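Long-range contacts in citrate lyase, subunit 1 (Methanosaeta concilii, PDB 6HXI), which assembles with a succinyl-CoA-ligase-like chain into an ATP citrate lyase, which probably converts citrate and coenzyme A to acetyl-CoA and oxaloacetate at the cost of ATP: residues S261-I266 with Y302-G307; W274-G279 with H316-I321; L336-A341 with I371-R376. All blocks are in the same frame, centred on the assembly; numbering follows the deposited sequence.

Contact 1: residues S261-I266 with Y302-G307; sequences SLKLTI and YGEYSG. With COA (coenzyme A), chain G.
S261 and S306 bring their hydroxyls to the buried carboxylate of E304, one to each oxygen. S261 OG gives a hydrogen bond across the contact to E304 OE1 (3.1 Å), and S306 OG, on the same strand as the acid, gives one to E304 OE2 at 2.7 Å. Each is met on its syn side, roughly 30° out of the carboxylate plane, so the pair fixes the rotation of the group. The first torsion of E304 sets CG opposite its backbone N (chi1 -171°), and the bend at chi2 turns the carboxylate back over the neighbouring strand.

Beneath lies a two-stranded antiparallel sheet in which S261, K263 and T265 form the hydrogen-bonded pairs with S306, E304 and Y302. K263 N to E304 O is its shortest bond, 2.7 Å. K263 lays its CD 3.7 Å from E304 OE1, but its NZ continues to G274 O in the chain of the succinyl-CoA ligase alpha subunit. The opposite face is apolar: L262 CD1 packs on Y305 CB at 3.7 Å, and L264 sits across from G303. Beyond the strand, G307 N bonds to a bound citrate, about 3 Å from the S306 side chain, and G307 CA lies 3.4 Å from coenzyme A O5P, which a CB would hit.

The short serines reach the two oxygens of a buried acid on the face of the sheet, implying a carboxylate steadied by neutral donors.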
loop_
_atom_site.group_PDB
_atom_site.type_symbol
_atom_site.label_atom_id
_atom_site.label_comp_id
_atom_site.label_asym_id
_atom_site.label_seq_id
_atom_site.Cartn_x
_atom_site.Cartn_y
_atom_site.Cartn_z
ATOM N N SER C 261 11.579 -36.815 30.542
ATOM C CA SER C 261 11.395 -37.550 31.792
ATOM C C SER C 261 11.952 -36.768 32.975
ATOM O O SER C 261 13.055 -36.241 32.893
ATOM C CB SER C 261 12.055 -38.924 31.706
ATOM O OG SER C 261 11.779 -39.693 32.866
ATOM N N LEU C 262 11.149 -36.638 34.039
ATOM C CA LEU C 262 11.486 -35.982 35.297
ATOM C C LEU C 262 10.870 -36.905 36.352
ATOM O O LEU C 262 9.638 -36.983 36.468
ATOM C CB LEU C 262 10.856 -34.561 35.414
ATOM C CG LEU C 262 11.299 -33.387 34.470
ATOM C CD1 LEU C 262 12.809 -33.207 34.402
ATOM C CD2 LEU C 262 10.627 -33.443 33.113
ATOM N N LYS C 263 11.722 -37.674 37.054
ATOM C CA LYS C 263 11.290 -38.648 38.049
ATOM C C LYS C 263 12.016 -38.414 39.362
ATOM O O LYS C 263 13.217 -38.193 39.361
ATOM C CB LYS C 263 11.508 -40.093 37.537
ATOM C CG LYS C 263 10.762 -40.433 36.225
ATOM C CD LYS C 263 10.884 -41.897 35.771
ATOM C CE LYS C 263 9.750 -42.775 36.284
ATOM N NZ LYS C 263 10.031 -44.236 36.142
ATOM N N LEU C 264 11.288 -38.431 40.479
ATOM C CA LEU C 264 11.856 -38.272 41.817
ATOM C C LEU C 264 11.161 -39.190 42.825
ATOM O O LEU C 264 9.935 -39.202 42.921
ATOM C CB LEU C 264 11.820 -36.799 42.290
ATOM C CG LEU C 264 12.182 -36.516 43.766
ATOM C CD1 LEU C 264 13.660 -36.819 44.064
ATOM C CD2 LEU C 264 11.838 -35.100 44.154
ATOM N N THR C 265 11.964 -39.957 43.569
ATOM C CA THR C 265 11.532 -40.867 44.633
ATOM C C THR C 265 12.405 -40.576 45.853
ATOM O O THR C 265 13.620 -40.790 45.807
ATOM C CB THR C 265 11.650 -42.355 44.184
ATOM O OG1 THR C 265 10.944 -42.560 42.955
ATOM C CG2 THR C 265 11.158 -43.344 45.250
ATOM N N ILE C 266 11.796 -40.098 46.940
ATOM C CA ILE C 266 12.540 -39.854 48.178
ATOM C C ILE C 266 12.671 -41.189 48.903
ATOM O O ILE C 266 11.668 -41.885 49.123
ATOM C CB ILE C 266 11.922 -38.739 49.072
ATOM C CG1 ILE C 266 11.623 -37.471 48.249
ATOM C CG2 ILE C 266 12.845 -38.426 50.271
ATOM C CD1 ILE C 266 10.564 -36.559 48.866
ATOM N N TYR C 302 16.258 -41.331 44.782
ATOM C CA TYR C 302 16.507 -41.900 43.465
ATOM C C TYR C 302 15.753 -40.982 42.525
ATOM O O TYR C 302 14.526 -40.908 42.574
ATOM C CB TYR C 302 16.069 -43.378 43.270
ATOM C CG TYR C 302 16.137 -43.753 41.807
ATOM C CD1 TYR C 302 17.359 -44.026 41.196
ATOM C CD2 TYR C 302 15.014 -43.646 40.989
ATOM C CE1 TYR C 302 17.459 -44.197 39.817
ATOM C CE2 TYR C 302 15.106 -43.799 39.603
ATOM C CZ TYR C 302 16.325 -44.112 39.027
ATOM O OH TYR C 302 16.412 -44.310 37.667
ATOM N N GLY C 303 16.502 -40.271 41.708
ATOM C CA GLY C 303 15.971 -39.328 40.734
ATOM C C GLY C 303 16.553 -39.559 39.353
ATOM O O GLY C 303 17.591 -40.227 39.197
ATOM N N GLU C 304 15.899 -38.963 38.350
ATOM C CA GLU C 304 16.233 -39.114 36.939
ATOM C C GLU C 304 15.530 -38.022 36.122
ATOM O O GLU C 304 14.356 -37.731 36.342
ATOM C CB GLU C 304 15.715 -40.503 36.497
ATOM C CG GLU C 304 16.128 -40.970 35.129
ATOM C CD GLU C 304 15.105 -40.706 34.044
ATOM O OE1 GLU C 304 14.072 -41.413 33.990
ATOM O OE2 GLU C 304 15.341 -39.780 33.242
ATOM N N TYR C 305 16.260 -37.430 35.189
ATOM C CA TYR C 305 15.778 -36.475 34.191
ATOM C C TYR C 305 16.472 -36.840 32.876
ATOM O O TYR C 305 17.659 -37.160 32.874
ATOM C CB TYR C 305 15.999 -35.001 34.592
ATOM C CG TYR C 305 17.421 -34.513 34.449
ATOM C CD1 TYR C 305 18.352 -34.707 35.467
ATOM C CD2 TYR C 305 17.836 -33.842 33.304
ATOM C CE1 TYR C 305 19.663 -34.259 35.339
ATOM C CE2 TYR C 305 19.151 -33.406 33.155
ATOM C CZ TYR C 305 20.059 -33.608 34.180
ATOM O OH TYR C 305 21.350 -33.186 34.029
ATOM N N SER C 306 15.728 -36.881 31.781
ATOM C CA SER C 306 16.254 -37.217 30.457
ATOM C C SER C 306 15.246 -36.770 29.415
ATOM O O SER C 306 14.305 -36.070 29.750
ATOM C CB SER C 306 16.504 -38.719 30.349
ATOM O OG SER C 306 15.290 -39.404 30.601
ATOM N N GLY C 307 15.452 -37.161 28.174
ATOM C CA GLY C 307 14.543 -36.813 27.082
ATOM C C GLY C 307 14.507 -35.337 26.755
ATOM O O GLY C 307 13.460 -34.805 26.382
HETATM N N1A COA G . -2.436 -27.103 18.388
HETATM C C2A COA G . -2.749 -28.352 18.749
HETATM N N3A COA G . -1.930 -29.378 19.019
HETATM C C4A COA G . -0.647 -29.035 18.823
HETATM C C5A COA G . -0.172 -27.792 18.444
HETATM C C6A COA G . -1.129 -26.775 18.253
HETATM N N6A COA G . -0.814 -25.510 17.982
HETATM N N7A COA G . 1.199 -27.832 18.243
HETATM C C8A COA G . 1.519 -29.072 18.511
HETATM N N9A COA G . 0.453 -29.861 18.865
HETATM C C1B COA G . 0.464 -31.287 19.184
HETATM C C2B COA G . 1.050 -32.198 18.113
HETATM O O2B COA G . 0.088 -32.486 17.096
HETATM C C3B COA G . 1.392 -33.431 18.956
HETATM O O3B COA G . 0.228 -34.246 19.218
HETATM P P3B COA G . 0.293 -35.813 19.511
HETATM O O7A COA G . 1.260 -36.007 20.629
HETATM O O8A COA G . -1.098 -36.217 19.845
HETATM O O9A COA G . 0.711 -36.470 18.184
HETATM C C4B COA G . 1.752 -32.854 20.330
HETATM O O4B COA G . 1.252 -31.500 20.339
HETATM C C5B COA G . 3.219 -32.871 20.675
HETATM O O5B COA G . 3.946 -32.414 19.517
HETATM P P1A COA G . 5.334 -33.136 19.041
HETATM O O1A COA G . 6.139 -32.329 18.091
HETATM O O2A COA G . 5.104 -34.565 18.575
HETATM O O3A COA G . 5.996 -33.153 20.493
HETATM P P2A COA G . 7.396 -33.412 21.206
HETATM O O4A COA G . 8.154 -32.148 21.288
HETATM O O5A COA G . 7.046 -33.919 22.586
HETATM O O6A COA G . 8.185 -34.527 20.334
HETATM C CBP COA G . 9.391 -36.565 20.923
HETATM C CCP COA G . 8.036 -35.939 20.574
HETATM C CDP COA G . 9.181 -38.071 21.135
HETATM C CEP COA G . 10.416 -36.349 19.792
HETATM C CAP COA G . 9.921 -35.905 22.226
HETATM O OAP COA G . 8.908 -35.830 23.213
HETATM C C9P COA G . 11.177 -36.513 22.838
HETATM O O9P COA G . 12.286 -36.219 22.385
HETATM N N8P COA G . 11.001 -37.347 23.875
HETATM C C7P COA G . 12.097 -38.077 24.498
HETATM C C6P COA G . 11.956 -39.562 24.306
HETATM C C5P COA G . 13.029 -40.338 25.034
HETATM O O5P COA G . 13.535 -39.900 26.066
HETATM N N4P COA G . 13.400 -41.493 24.482
HETATM C C3P COA G . 14.493 -42.305 25.000
HETATM C C2P COA G . 15.853 -41.813 24.547
HETATM S S1P COA G . 17.035 -43.064 25.121
#

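Contact 2: residues W274-G279 with H316-I321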
loop_
_atom_site.group_PDB
_atom_site.type_symbol
_atom_site.label_atom_id
_atom_site.label_comp_id
_atom_site.label_asym_id
_atom_site.label_seq_id
_atom_site.Cartn_x
_atom_site.Cartn_y
_atom_site.Cartn_z
ATOM N N TRP C 274 22.589 -36.712 47.971
ATOM C CA TRP C 274 21.523 -36.406 47.029
ATOM C C TRP C 274 22.044 -36.521 45.606
ATOM O O TRP C 274 23.244 -36.315 45.339
ATOM C CB TRP C 274 20.882 -35.044 47.307
ATOM C CG TRP C 274 20.105 -35.000 48.586
ATOM C CD1 TRP C 274 20.609 -34.907 49.851
ATOM C CD2 TRP C 274 18.679 -35.037 48.723
ATOM N NE1 TRP C 274 19.584 -34.880 50.768
ATOM C CE2 TRP C 274 18.388 -34.950 50.102
ATOM C CE3 TRP C 274 17.615 -35.157 47.814
ATOM C CZ2 TRP C 274 17.082 -34.983 50.592
ATOM C CZ3 TRP C 274 16.318 -35.158 48.300
ATOM C CH2 TRP C 274 16.063 -35.078 49.671
ATOM N N THR C 275 21.156 -36.912 44.703
ATOM C CA THR C 275 21.546 -37.101 43.323
ATOM C C THR C 275 20.614 -36.420 42.333
ATOM O O THR C 275 19.386 -36.402 42.508
ATOM C CB THR C 275 21.663 -38.603 42.992
ATOM O OG1 THR C 275 20.419 -39.265 43.261
ATOM C CG2 THR C 275 22.831 -39.288 43.705
ATOM N N MET C 276 21.206 -35.893 41.265
ATOM C CA MET C 276 20.476 -35.319 40.151
ATOM C C MET C 276 21.176 -35.815 38.904
ATOM O O MET C 276 22.001 -35.122 38.304
ATOM C CB MET C 276 20.362 -33.799 40.231
ATOM C CG MET C 276 19.464 -33.246 39.154
ATOM S SD MET C 276 18.916 -31.565 39.461
ATOM C CE MET C 276 20.496 -30.759 39.826
ATOM N N VAL C 277 20.884 -37.071 38.575
ATOM C CA VAL C 277 21.502 -37.794 37.466
ATOM C C VAL C 277 20.605 -37.802 36.230
ATOM O O VAL C 277 19.397 -38.010 36.328
ATOM C CB VAL C 277 21.966 -39.223 37.885
ATOM C CG1 VAL C 277 22.664 -39.937 36.736
ATOM C CG2 VAL C 277 22.877 -39.164 39.109
ATOM N N ALA C 278 21.217 -37.544 35.078
ATOM C CA ALA C 278 20.550 -37.567 33.805
ATOM C C ALA C 278 20.519 -38.995 33.244
ATOM O O ALA C 278 21.555 -39.666 33.170
ATOM C CB ALA C 278 21.259 -36.642 32.851
ATOM N N GLY C 279 19.330 -39.464 32.894
ATOM C CA GLY C 279 19.152 -40.773 32.272
ATOM C C GLY C 279 18.743 -41.900 33.186
ATOM O O GLY C 279 19.191 -41.972 34.332
ATOM N N HIS C 316 12.626 -26.113 38.010
ATOM C CA HIS C 316 11.642 -26.570 39.005
ATOM C C HIS C 316 12.049 -27.852 39.698
ATOM O O HIS C 316 11.826 -27.982 40.896
ATOM C CB HIS C 316 10.240 -26.682 38.406
ATOM C CG HIS C 316 9.649 -25.354 38.066
ATOM N ND1 HIS C 316 9.261 -25.044 36.769
ATOM C CD2 HIS C 316 9.430 -24.277 38.855
ATOM C CE1 HIS C 316 8.808 -23.801 36.816
ATOM N NE2 HIS C 316 8.888 -23.298 38.048
ATOM N N TYR C 317 12.679 -28.778 38.952
ATOM C CA TYR C 317 13.203 -30.039 39.448
ATOM C C TYR C 317 14.338 -29.781 40.446
ATOM O O TYR C 317 14.328 -30.360 41.531
ATOM C CB TYR C 317 13.705 -30.886 38.272
ATOM C CG TYR C 317 14.092 -32.300 38.643
ATOM C CD1 TYR C 317 13.149 -33.327 38.642
ATOM C CD2 TYR C 317 15.407 -32.621 38.963
ATOM C CE1 TYR C 317 13.506 -34.636 38.966
ATOM C CE2 TYR C 317 15.776 -33.928 39.277
ATOM C CZ TYR C 317 14.821 -34.930 39.295
ATOM O OH TYR C 317 15.191 -36.213 39.621
ATOM N N THR C 318 15.318 -28.931 40.069
ATOM C CA THR C 318 16.479 -28.584 40.893
ATOM C C THR C 318 16.029 -27.854 42.155
ATOM O O THR C 318 16.597 -28.096 43.218
ATOM C CB THR C 318 17.552 -27.804 40.079
ATOM O OG1 THR C 318 17.840 -28.486 38.860
ATOM C CG2 THR C 318 18.865 -27.613 40.851
ATOM N N CYS C 319 14.998 -26.986 42.041
ATOM C CA CYS C 319 14.412 -26.237 43.163
ATOM C C CYS C 319 13.814 -27.206 44.177
ATOM O O CYS C 319 13.951 -26.984 45.379
ATOM C CB CYS C 319 13.357 -25.248 42.669
ATOM S SG CYS C 319 14.032 -23.688 42.043
ATOM N N THR C 320 13.160 -28.283 43.682
ATOM C CA THR C 320 12.543 -29.330 44.503
ATOM C C THR C 320 13.599 -30.100 45.305
ATOM O O THR C 320 13.422 -30.272 46.511
ATOM C CB THR C 320 11.672 -30.258 43.643
ATOM O OG1 THR C 320 10.812 -29.467 42.839
ATOM C CG2 THR C 320 10.832 -31.213 44.477
ATOM N N ILE C 321 14.680 -30.564 44.629
ATOM C CA ILE C 321 15.787 -31.303 45.254
ATOM C C ILE C 321 16.467 -30.422 46.300
ATOM O O ILE C 321 16.645 -30.871 47.435
ATOM C CB ILE C 321 16.784 -31.901 44.209
ATOM C CG1 ILE C 321 16.128 -33.089 43.452
ATOM C CG2 ILE C 321 18.132 -32.315 44.871
ATOM C CD1 ILE C 321 16.915 -33.653 42.319
#
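W274 starts the contact, its CE3 lying 4.1 Å from I321 CG2 in an oblique approach to the indole ring. T275 turns its side chain from the helix and adds only its carbonyl, with T275 O 3.7 Å from I321 CD1. M276 carries most of the rest. CG stands opposite the backbone N (chi1 -173°) and CB and CG keep the chain extended toward the helix, until a bend at chi3 (50°) swings CE onto T318. CB passes I321 CD1 at 4.0 Å, and SD comes to the edge of the Y317 ring, in its plane and 3.7 Å from CD2: a Met-aromatic contact. SD also touches T318 OG1 at 3.3 Å, without hydrogen bonding, and CE lies by T318 CG2.

An unbranched, flexible thioether fits between the Y317 edge, the T318 side chain and I321 CD1; an alanine here would probably deprive Y317 and T318 of this sulfur and methyl and open a gap between the helix and the loop after strand 273-275.

T318 OG1 bonds instead to T314 O and Y317 OH to K263 O. The chemistry is thus van der Waals and sulfur-aromatic, holding helix 311-325 by shape against strand 273-275 and the loop that follows.

Contact 3: residues L336-A341 with I371-R376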
loop_
_atom_site.group_PDB
_atom_site.type_symbol
_atom_site.label_atom_id
_atom_site.label_comp_id
_atom_site.label_asym_id
_atom_site.label_seq_id
_atom_site.Cartn_x
_atom_site.Cartn_y
_atom_site.Cartn_z
ATOM N N LEU C 336 25.746 -33.124 46.870
ATOM C CA LEU C 336 24.888 -33.066 45.674
ATOM C C LEU C 336 25.666 -33.572 44.447
ATOM O O LEU C 336 26.621 -32.926 44.016
ATOM C CB LEU C 336 24.287 -31.662 45.408
ATOM C CG LEU C 336 23.370 -31.496 44.145
ATOM C CD1 LEU C 336 22.192 -32.524 44.105
ATOM C CD2 LEU C 336 22.840 -30.073 44.028
ATOM N N LEU C 337 25.237 -34.730 43.899
ATOM C CA LEU C 337 25.873 -35.353 42.740
ATOM C C LEU C 337 25.071 -35.118 41.471
ATOM O O LEU C 337 24.040 -35.752 41.254
ATOM C CB LEU C 337 26.123 -36.856 42.983
ATOM C CG LEU C 337 26.947 -37.222 44.230
ATOM C CD1 LEU C 337 26.824 -38.691 44.537
ATOM C CD2 LEU C 337 28.412 -36.865 44.056
ATOM N N ILE C 338 25.543 -34.171 40.654
ATOM C CA ILE C 338 24.949 -33.789 39.366
ATOM C C ILE C 338 25.708 -34.531 38.282
ATOM O O ILE C 338 26.673 -34.022 37.702
ATOM C CB ILE C 338 24.910 -32.245 39.148
ATOM C CG1 ILE C 338 24.455 -31.497 40.450
ATOM C CG2 ILE C 338 24.017 -31.917 37.917
ATOM C CD1 ILE C 338 24.377 -29.991 40.399
ATOM N N GLY C 339 25.289 -35.762 38.051
ATOM C CA GLY C 339 25.966 -36.623 37.094
ATOM C C GLY C 339 25.173 -36.977 35.862
ATOM O O GLY C 339 24.133 -36.378 35.578
ATOM N N GLY C 340 25.690 -37.959 35.145
ATOM C CA GLY C 340 25.083 -38.482 33.937
ATOM C C GLY C 340 26.113 -38.963 32.945
ATOM O O GLY C 340 27.315 -38.728 33.109
ATOM N N ALA C 341 25.633 -39.636 31.898
ATOM C CA ALA C 341 26.486 -40.124 30.826
ATOM C C ALA C 341 26.744 -38.986 29.842
ATOM O O ALA C 341 26.407 -37.835 30.120
ATOM C CB ALA C 341 25.806 -41.292 30.110
ATOM N N ILE C 371 26.676 -27.845 52.074
ATOM C CA ILE C 371 26.480 -28.645 50.870
ATOM C C ILE C 371 27.664 -28.477 49.904
ATOM O O ILE C 371 28.136 -27.357 49.686
ATOM C CB ILE C 371 25.082 -28.364 50.234
ATOM C CG1 ILE C 371 23.948 -28.842 51.183
ATOM C CG2 ILE C 371 24.938 -28.996 48.838
ATOM C CD1 ILE C 371 22.505 -28.387 50.834
ATOM N N GLU C 372 28.158 -29.621 49.374
ATOM C CA GLU C 372 29.248 -29.740 48.404
ATOM C C GLU C 372 28.672 -30.321 47.112
ATOM O O GLU C 372 28.007 -31.359 47.149
ATOM C CB GLU C 372 30.372 -30.630 48.949
ATOM C CG GLU C 372 31.230 -29.953 49.999
ATOM C CD GLU C 372 31.921 -30.895 50.964
ATOM O OE1 GLU C 372 32.316 -32.007 50.542
ATOM O OE2 GLU C 372 32.088 -30.508 52.143
ATOM N N ILE C 373 28.885 -29.625 45.987
ATOM C CA ILE C 373 28.344 -30.022 44.684
ATOM C C ILE C 373 29.417 -30.682 43.819
ATOM O O ILE C 373 30.517 -30.148 43.705
ATOM C CB ILE C 373 27.628 -28.821 43.985
ATOM C CG1 ILE C 373 26.439 -28.314 44.828
ATOM C CG2 ILE C 373 27.171 -29.164 42.565
ATOM C CD1 ILE C 373 26.402 -26.836 45.039
ATOM N N TYR C 374 29.097 -31.852 43.231
ATOM C CA TYR C 374 29.990 -32.616 42.351
ATOM C C TYR C 374 29.268 -32.858 41.018
ATOM O O TYR C 374 28.162 -33.406 40.999
ATOM C CB TYR C 374 30.435 -33.940 43.010
ATOM C CG TYR C 374 31.217 -33.749 44.292
ATOM C CD1 TYR C 374 30.571 -33.456 45.495
ATOM C CD2 TYR C 374 32.603 -33.874 44.311
ATOM C CE1 TYR C 374 31.290 -33.257 46.675
ATOM C CE2 TYR C 374 33.331 -33.690 45.490
ATOM C CZ TYR C 374 32.670 -33.387 46.669
ATOM O OH TYR C 374 33.392 -33.212 47.825
ATOM N N VAL C 375 29.876 -32.392 39.914
ATOM C CA VAL C 375 29.331 -32.471 38.557
ATOM C C VAL C 375 30.225 -33.278 37.595
ATOM O O VAL C 375 31.428 -33.062 37.583
ATOM C CB VAL C 375 29.076 -31.049 37.986
ATOM C CG1 VAL C 375 28.311 -31.112 36.659
ATOM C CG2 VAL C 375 28.359 -30.151 38.998
ATOM N N ARG C 376 29.622 -34.176 36.783
ATOM C CA ARG C 376 30.266 -34.936 35.705
ATOM C C ARG C 376 29.250 -35.015 34.567
ATOM O O ARG C 376 28.234 -35.693 34.697
ATOM C CB ARG C 376 30.723 -36.345 36.120
ATOM C CG ARG C 376 31.597 -37.047 35.056
ATOM C CD ARG C 376 30.802 -37.769 33.964
ATOM N NE ARG C 376 31.662 -38.429 32.975
ATOM C CZ ARG C 376 31.225 -39.200 31.981
ATOM N NH1 ARG C 376 29.924 -39.424 31.827
ATOM N NH2 ARG C 376 32.085 -39.770 31.148
#
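L336 to I338 and I373 to V375 are paired parallel strands, the two inner ones of a four-stranded parallel sheet, and the chain between them makes a beta-alpha-beta crossover through helix 348-361 and the short helix 363-368. The short strand axes lie 4.7 Å apart and are inclined to each other by 17°. Bonds alternate in the parallel manner: L336 N reaches E372 O, L336 O takes Y374 N at 2.8 Å, I338 N donates to Y374 O, and I338 O receives R376 N at 3.1 Å.

One face, of L336, I338, I373 and V375, is wholly aliphatic; the other pairs L337 with Y374. On the first, L336 and I373 run side by side, with L336 CB 4.0 Å from I373 CG1, and I338 crosses I373 to bring CD1 within 3.6 Å of its CG2. Branched isoleucine and valine suit this extended backbone. On the second, L337 CD2 rests 3.7 Å from Y374 CB and meets the ring obliquely, while the Y374 hydroxyl bonds to E372 OE1, two residues earlier.

G339 and G340 lead on to A341, whose side chain is about 5 Å from the bound citrate, so this loop at the strand's carboxyl end borders the ligand site. G340 has backbone angles that would press any CB against the preceding carbonyl. R376, bent at chi2 (-85°), sends NH1 to G340 O at 3.0 Å; the oxygen lies in the guanidinium plane, and the donor sits in the carbonyl plane on a lone pair. NH1 also forms a salt bridge with E184 of the succinyl-CoA ligase alpha subunit chain, and NE bonds to T407 O, so the group is fixed from several sides.

Helix 348-361 packs under I338, I373 and V375, helix 412-417 over L337 and Y374, while strands 273-275 and 400-403 flank the pair.

In the fold
From the N terminus, strand 261-266 comes first, followed by strand 273-275; the chain then returns through strand 301-306 to close contact 1 and runs into helix 311-325 to close contact 2. Their segments alternate, so these two loops cross, and they touch directly: Y317 OH bonds to K263 O, and G279 N to Y305 O. Contact 3 opens only after contact 2 has closed, at strand 334-338, and closes at strand 371-376. Contacts 2 and 3 share one parallel sheet, joined by M276 N to L337 O and W274 O to L337 N. Together the three tie the small antiparallel sheet, helix 311-325 and the parallel sheet into the part of the chain assigned to the citrate-binding family.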